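Local coordinates for interpain A (Prevotella intermedia, PDB 3BB7), which is a C10-family cysteine protease, probably cleaving peptide bonds with a cysteine nucleophile, held here as a zymogen fragment with its propeptide attached, at residues G37-F51 with L279-Y293. The protein carries 1 engineered substitution. Sequence-based numbering, arbitrary orientation.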
loop_
_atom_site.group_PDB
_atom_site.type_symbol
_atom_site.label_atom_id
_atom_site.label_comp_id
_atom_site.label_asym_id
_atom_site.label_seq_id
_atom_site.Cartn_x
_atom_site.Cartn_y
_atom_site.Cartn_z
ATOM N N GLY A 37 -8.072 14.337 0.929
ATOM C CA GLY A 37 -6.747 13.944 0.475
ATOM C C GLY A 37 -6.092 15.049 -0.289
ATOM O O GLY A 37 -6.751 15.948 -0.823
ATOM N N VAL A 38 -4.782 14.997 -0.351
ATOM C CA VAL A 38 -4.016 16.054 -1.004
ATOM C C VAL A 38 -2.697 15.504 -1.505
ATOM O O VAL A 38 -2.053 14.757 -0.810
ATOM C CB VAL A 38 -3.811 17.309 -0.083
ATOM C CG1 VAL A 38 -3.149 16.950 1.256
ATOM C CG2 VAL A 38 -3.066 18.467 -0.833
ATOM N N SER A 39 -2.298 15.909 -2.699
ATOM C CA SER A 39 -1.054 15.433 -3.315
ATOM C C SER A 39 -0.313 16.605 -3.908
ATOM O O SER A 39 -0.951 17.558 -4.376
ATOM C CB SER A 39 -1.373 14.426 -4.410
ATOM O OG SER A 39 -0.198 13.977 -5.051
ATOM N N GLU A 40 1.026 16.510 -3.905
ATOM C CA GLU A 40 1.866 17.474 -4.646
ATOM C C GLU A 40 1.951 17.103 -6.129
ATOM O O GLU A 40 2.334 17.927 -6.977
ATOM C CB GLU A 40 3.279 17.552 -4.031
ATOM C CG GLU A 40 3.333 18.137 -2.629
ATOM C CD GLU A 40 4.675 17.894 -1.913
ATOM O OE1 GLU A 40 5.557 17.183 -2.468
ATOM O OE2 GLU A 40 4.835 18.419 -0.782
ATOM N N SER A 41 1.569 15.874 -6.461
ATOM C CA SER A 41 1.644 15.415 -7.831
ATOM C C SER A 41 0.438 15.907 -8.602
ATOM O O SER A 41 -0.682 15.848 -8.110
ATOM C CB SER A 41 1.703 13.890 -7.878
ATOM O OG SER A 41 2.906 13.461 -7.270
ATOM N N ASN A 42 0.644 16.359 -9.829
ATOM C CA ASN A 42 -0.496 16.701 -10.673
ATOM C C ASN A 42 -1.366 15.457 -10.878
ATOM O O ASN A 42 -0.850 14.322 -10.997
ATOM C CB ASN A 42 -0.032 17.256 -12.015
ATOM C CG ASN A 42 0.419 18.703 -11.938
ATOM O OD1 ASN A 42 0.654 19.252 -10.871
ATOM N ND2 ASN A 42 0.524 19.330 -13.083
ATOM N N PHE A 43 -2.680 15.651 -10.899
ATOM C CA PHE A 43 -3.585 14.523 -11.089
ATOM C C PHE A 43 -3.587 14.057 -12.542
ATOM O O PHE A 43 -3.827 14.855 -13.438
ATOM C CB PHE A 43 -5.008 14.901 -10.704
ATOM C CG PHE A 43 -5.964 13.744 -10.785
ATOM C CD1 PHE A 43 -6.064 12.852 -9.729
ATOM C CD2 PHE A 43 -6.741 13.541 -11.936
ATOM C CE1 PHE A 43 -6.930 11.775 -9.807
ATOM C CE2 PHE A 43 -7.622 12.458 -12.021
ATOM C CZ PHE A 43 -7.713 11.582 -10.956
ATOM N N VAL A 44 -3.367 12.765 -12.770
ATOM C CA VAL A 44 -3.600 12.189 -14.108
ATOM C C VAL A 44 -4.388 10.908 -13.886
ATOM O O VAL A 44 -4.188 10.234 -12.884
ATOM C CB VAL A 44 -2.291 11.877 -14.898
ATOM C CG1 VAL A 44 -2.610 11.212 -16.245
ATOM C CG2 VAL A 44 -1.488 13.135 -15.152
ATOM N N GLU A 45 -5.298 10.589 -14.802
ATOM C CA GLU A 45 -6.084 9.371 -14.668
ATOM C C GLU A 45 -5.142 8.182 -14.659
ATOM O O GLU A 45 -4.125 8.135 -15.358
ATOM C CB GLU A 45 -7.152 9.245 -15.770
ATOM C CG GLU A 45 -8.388 10.140 -15.581
ATOM C CD GLU A 45 -9.419 9.574 -14.597
ATOM O OE1 GLU A 45 -10.622 9.852 -14.787
ATOM O OE2 GLU A 45 -9.048 8.858 -13.637
ATOM N N THR A 46 -5.471 7.235 -13.814
ATOM C CA THR A 46 -4.566 6.161 -13.528
ATOM C C THR A 46 -5.352 4.918 -13.196
ATOM O O THR A 46 -6.447 5.011 -12.679
ATOM C CB THR A 46 -3.624 6.552 -12.342
ATOM O OG1 THR A 46 -2.791 5.444 -11.995
ATOM C CG2 THR A 46 -4.405 7.025 -11.100
ATOM N N ASP A 47 -4.791 3.757 -13.513
ATOM C CA ASP A 47 -5.453 2.501 -13.211
ATOM C C ASP A 47 -5.248 2.118 -11.757
ATOM O O ASP A 47 -5.867 1.178 -11.300
ATOM C CB ASP A 47 -4.905 1.368 -14.097
ATOM C CG ASP A 47 -5.431 1.413 -15.516
ATOM O OD1 ASP A 47 -6.381 2.167 -15.807
ATOM O OD2 ASP A 47 -4.900 0.656 -16.353
ATOM N N ASN A 48 -4.379 2.844 -11.051
ATOM C CA ASN A 48 -4.041 2.596 -9.622
ATOM C C ASN A 48 -5.191 1.930 -8.844
ATOM O O ASN A 48 -6.108 2.594 -8.405
ATOM C CB ASN A 48 -3.640 3.947 -8.989
ATOM C CG ASN A 48 -3.171 3.837 -7.565
ATOM O OD1 ASN A 48 -3.465 2.877 -6.866
ATOM N ND2 ASN A 48 -2.481 4.870 -7.106
ATOM N N PRO A 49 -5.145 0.605 -8.672
ATOM C CA PRO A 49 -6.273 -0.085 -8.033
ATOM C C PRO A 49 -6.465 0.266 -6.537
ATOM O O PRO A 49 -7.607 0.234 -6.029
ATOM C CB PRO A 49 -5.912 -1.575 -8.204
ATOM C CG PRO A 49 -4.995 -1.552 -9.409
ATOM C CD PRO A 49 -4.136 -0.361 -9.148
ATOM N N SER A 50 -5.388 0.589 -5.827
ATOM C CA SER A 50 -5.530 0.815 -4.390
ATOM C C SER A 50 -6.145 2.201 -4.137
ATOM O O SER A 50 -6.972 2.374 -3.215
ATOM C CB SER A 50 -4.193 0.600 -3.701
ATOM O OG SER A 50 -3.761 -0.745 -3.911
ATOM N N PHE A 51 -5.793 3.181 -4.978
ATOM C CA PHE A 51 -6.444 4.489 -4.924
ATOM C C PHE A 51 -7.925 4.358 -5.283
ATOM O O PHE A 51 -8.798 4.982 -4.641
ATOM C CB PHE A 51 -5.714 5.452 -5.872
ATOM C CG PHE A 51 -6.338 6.820 -5.989
ATOM C CD1 PHE A 51 -6.880 7.266 -7.206
ATOM C CD2 PHE A 51 -6.299 7.688 -4.908
ATOM C CE1 PHE A 51 -7.427 8.566 -7.316
ATOM C CE2 PHE A 51 -6.813 8.980 -5.002
ATOM C CZ PHE A 51 -7.391 9.417 -6.210
ATOM N N LEU A 279 -4.028 13.115 8.642
ATOM C CA LEU A 279 -3.912 12.424 7.326
ATOM C C LEU A 279 -2.640 11.585 7.268
ATOM O O LEU A 279 -1.613 11.946 7.861
ATOM C CB LEU A 279 -3.911 13.426 6.163
ATOM C CG LEU A 279 -5.280 14.007 5.803
ATOM C CD1 LEU A 279 -5.790 14.926 6.883
ATOM C CD2 LEU A 279 -5.147 14.717 4.459
ATOM N N VAL A 280 -2.694 10.457 6.566
ATOM C CA VAL A 280 -1.515 9.594 6.468
ATOM C C VAL A 280 -0.849 9.738 5.098
ATOM O O VAL A 280 -1.535 9.907 4.077
ATOM C CB VAL A 280 -1.867 8.126 6.777
ATOM C CG1 VAL A 280 -2.272 7.993 8.237
ATOM C CG2 VAL A 280 -2.984 7.603 5.843
ATOM N N SER A 281 0.483 9.681 5.072
ATOM C CA SER A 281 1.219 9.631 3.838
ATOM C C SER A 281 1.099 8.244 3.259
ATOM O O SER A 281 1.388 7.251 3.944
ATOM C CB SER A 281 2.682 9.973 4.105
ATOM O OG SER A 281 3.442 9.919 2.908
ATOM N N VAL A 282 0.675 8.170 2.003
ATOM C CA VAL A 282 0.403 6.900 1.329
ATOM C C VAL A 282 1.251 6.764 0.060
ATOM O O VAL A 282 1.323 7.694 -0.767
ATOM C CB VAL A 282 -1.065 6.789 0.929
ATOM C CG1 VAL A 282 -1.350 5.473 0.196
ATOM C CG2 VAL A 282 -1.998 6.915 2.151
ATOM N N ASN A 283 1.892 5.598 -0.044
ATOM C CA ASN A 283 2.560 5.172 -1.263
ATOM C C ASN A 283 1.749 4.028 -1.836
ATOM O O ASN A 283 1.753 2.948 -1.288
ATOM C CB ASN A 283 3.997 4.763 -0.952
ATOM C CG ASN A 283 4.802 4.472 -2.210
ATOM O OD1 ASN A 283 4.335 3.754 -3.092
ATOM N ND2 ASN A 283 5.998 5.073 -2.312
ATOM N N TRP A 284 1.008 4.289 -2.904
ATOM C CA TRP A 284 0.056 3.310 -3.434
ATOM C C TRP A 284 0.723 2.166 -4.184
ATOM O O TRP A 284 0.038 1.203 -4.528
ATOM C CB TRP A 284 -0.931 3.962 -4.412
ATOM C CG TRP A 284 -1.714 5.116 -3.836
ATOM C CD1 TRP A 284 -1.500 6.450 -4.076
ATOM C CD2 TRP A 284 -2.842 5.037 -2.950
ATOM N NE1 TRP A 284 -2.435 7.208 -3.396
ATOM C CE2 TRP A 284 -3.249 6.371 -2.678
ATOM C CE3 TRP A 284 -3.520 3.970 -2.316
ATOM C CZ2 TRP A 284 -4.309 6.673 -1.838
ATOM C CZ3 TRP A 284 -4.602 4.299 -1.448
ATOM C CH2 TRP A 284 -4.968 5.636 -1.233
ATOM N N GLY A 285 2.011 2.283 -4.481
ATOM C CA GLY A 285 2.732 1.240 -5.221
ATOM C C GLY A 285 2.270 1.181 -6.672
ATOM O O GLY A 285 2.222 0.118 -7.265
ATOM N N TRP A 286 1.954 2.344 -7.248
ATOM C CA TRP A 286 1.530 2.411 -8.642
ATOM C C TRP A 286 2.367 3.444 -9.358
ATOM O O TRP A 286 1.851 4.401 -9.934
ATOM C CB TRP A 286 0.031 2.652 -8.794
ATOM C CG TRP A 286 -0.479 2.179 -10.137
ATOM C CD1 TRP A 286 -0.729 2.951 -11.240
ATOM C CD2 TRP A 286 -0.778 0.814 -10.522
ATOM N NE1 TRP A 286 -1.166 2.167 -12.267
ATOM C CE2 TRP A 286 -1.192 0.849 -11.866
ATOM C CE3 TRP A 286 -0.714 -0.427 -9.862
ATOM C CZ2 TRP A 286 -1.588 -0.312 -12.562
ATOM C CZ3 TRP A 286 -1.113 -1.591 -10.551
ATOM C CH2 TRP A 286 -1.541 -1.517 -11.887
ATOM N N ASN A 287 3.685 3.253 -9.280
ATOM C CA ASN A 287 4.670 4.088 -9.985
ATOM C C ASN A 287 4.630 5.540 -9.556
ATOM O O ASN A 287 4.981 6.443 -10.353
ATOM C CB ASN A 287 4.491 3.953 -11.513
ATOM C CG ASN A 287 4.339 2.512 -11.908
ATOM O OD1 ASN A 287 5.265 1.729 -11.727
ATOM N ND2 ASN A 287 3.132 2.126 -12.318
ATOM N N GLY A 288 4.187 5.759 -8.317
ATOM C CA GLY A 288 4.106 7.102 -7.753
ATOM C C GLY A 288 2.794 7.809 -8.074
ATOM O O GLY A 288 2.496 8.859 -7.465
ATOM N N ASP A 289 1.974 7.239 -8.955
ATOM C CA ASP A 289 0.736 7.921 -9.331
ATOM C C ASP A 289 -0.086 8.212 -8.072
ATOM O O ASP A 289 -0.432 7.310 -7.319
ATOM C CB ASP A 289 -0.114 7.048 -10.231
ATOM C CG ASP A 289 0.477 6.854 -11.623
ATOM O OD1 ASP A 289 -0.152 6.087 -12.414
ATOM O OD2 ASP A 289 1.524 7.474 -11.947
ATOM N N VAL A 290 -0.438 9.476 -7.924
ATOM C CA VAL A 290 -1.289 10.007 -6.853
ATOM C C VAL A 290 -0.867 9.719 -5.411
ATOM O O VAL A 290 -1.678 9.844 -4.499
ATOM C CB VAL A 290 -2.826 9.801 -7.130
ATOM C CG1 VAL A 290 -3.235 10.488 -8.441
ATOM C CG2 VAL A 290 -3.246 8.324 -7.140
ATOM N N ASP A 291 0.418 9.423 -5.204
ATOM C CA ASP A 291 0.931 9.332 -3.833
ATOM C C ASP A 291 0.705 10.695 -3.164
ATOM O O ASP A 291 0.764 11.747 -3.824
ATOM C CB ASP A 291 2.424 8.959 -3.781
ATOM C CG ASP A 291 2.706 7.544 -4.222
ATOM O OD1 ASP A 291 1.747 6.767 -4.422
ATOM O OD2 ASP A 291 3.925 7.200 -4.329
ATOM N N GLY A 292 0.403 10.682 -1.870
ATOM C CA GLY A 292 0.091 11.923 -1.144
ATOM C C GLY A 292 -0.439 11.619 0.234
ATOM O O GLY A 292 -0.240 10.508 0.741
ATOM N N TYR A 293 -1.121 12.591 0.844
ATOM C CA TYR A 293 -1.690 12.425 2.188
ATOM C C TYR A 293 -3.188 12.253 2.086
ATOM O O TYR A 293 -3.879 13.022 1.407
ATOM C CB TYR A 293 -1.356 13.640 3.029
ATOM C CG TYR A 293 0.066 13.655 3.571
ATOM C CD1 TYR A 293 0.320 13.390 4.916
ATOM C CD2 TYR A 293 1.144 13.890 2.735
ATOM C CE1 TYR A 293 1.626 13.438 5.416
ATOM C CE2 TYR A 293 2.459 13.939 3.228
ATOM C CZ TYR A 293 2.686 13.676 4.563
ATOM O OH TYR A 293 3.981 13.747 5.042
HETATM O O HOH W 1 2.245 14.294 -2.746
HETATM O O HOH W 2 4.051 11.022 -7.156
HETATM O O HOH W 3 0.180 11.528 -9.657
HETATM O O HOH W 4 -2.200 3.566 -14.791
HETATM O O HOH W 5 -1.794 0.066 -6.031
#
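Trp286 lies with one face against the backbone that leads into helix 49-68. Asn48 CA stands 3.6 Å from the centroid of the Trp286 five-membered ring, and Pro49 CD covers the six-membered ring, both CH-pi contacts. Asn287 ND2 lies on the opposite face. At the edge, in plane, sit Asp289 OD1 and a water that accepts from Trp286 NE1 and Asp47 N. Trp284 is packed on both faces, by Val282 CG1 on one and Phe51 CA and CB on the other; Phe51 CA makes a CH-pi contact with the six-membered ring. The Phe51 edge points at the Trp284 face in an offset edge-to-face pair, planes at 70°. Val290 CG2 covers a Phe51 face, 3.6 Å from Phe51 CG. Trp284 NE1 donates to Val290 O at 3.0 Å. This oxygen lies in the indole plane but is met from above its own carbonyl plane; the bond helps set the ring's rotation.

Asn48 is the N-cap. Its CG is anti to the backbone N (chi1 -176°), which brings the amide to the CB atoms of Trp284 and Trp286, nearly parallel to the Trp286 ring and steep to that of Trp284. Asn48 OD1 accepts a straight bond from Phe51 N at 3.0 Å, from above the amide plane, and a weak one from Ser50 N; Asn48 ND2 bonds weakly to Asp289 O. Thr46 OG1 gives its proton to Asp289 OD1 at 2.7 Å, on the anti side of the carboxylate. Thr46 OG1 also accepts from Asn48 N, an ST turn. Ser39 OG repeats the scheme: it donates to Asp291 O at 2.7 Å and accepts from Ser41 N, another ST turn.

Val38 and Tyr293 form an antiparallel hydrogen-bonded pair, with Val38 N 2.8 Å from Tyr293 O. Strand 35-39 of the propeptide thus joins strand 292-294 of the protease in one continuous sheet. At the other end, Ser50 sits beside the predicted catalytic His267 and Ala116, the engineered position of the nucleophile. Ser50 OG is hydrogen-bonded to Ala268 N, and helix 49-68 starts beside strand 267-274, at the predicted active site.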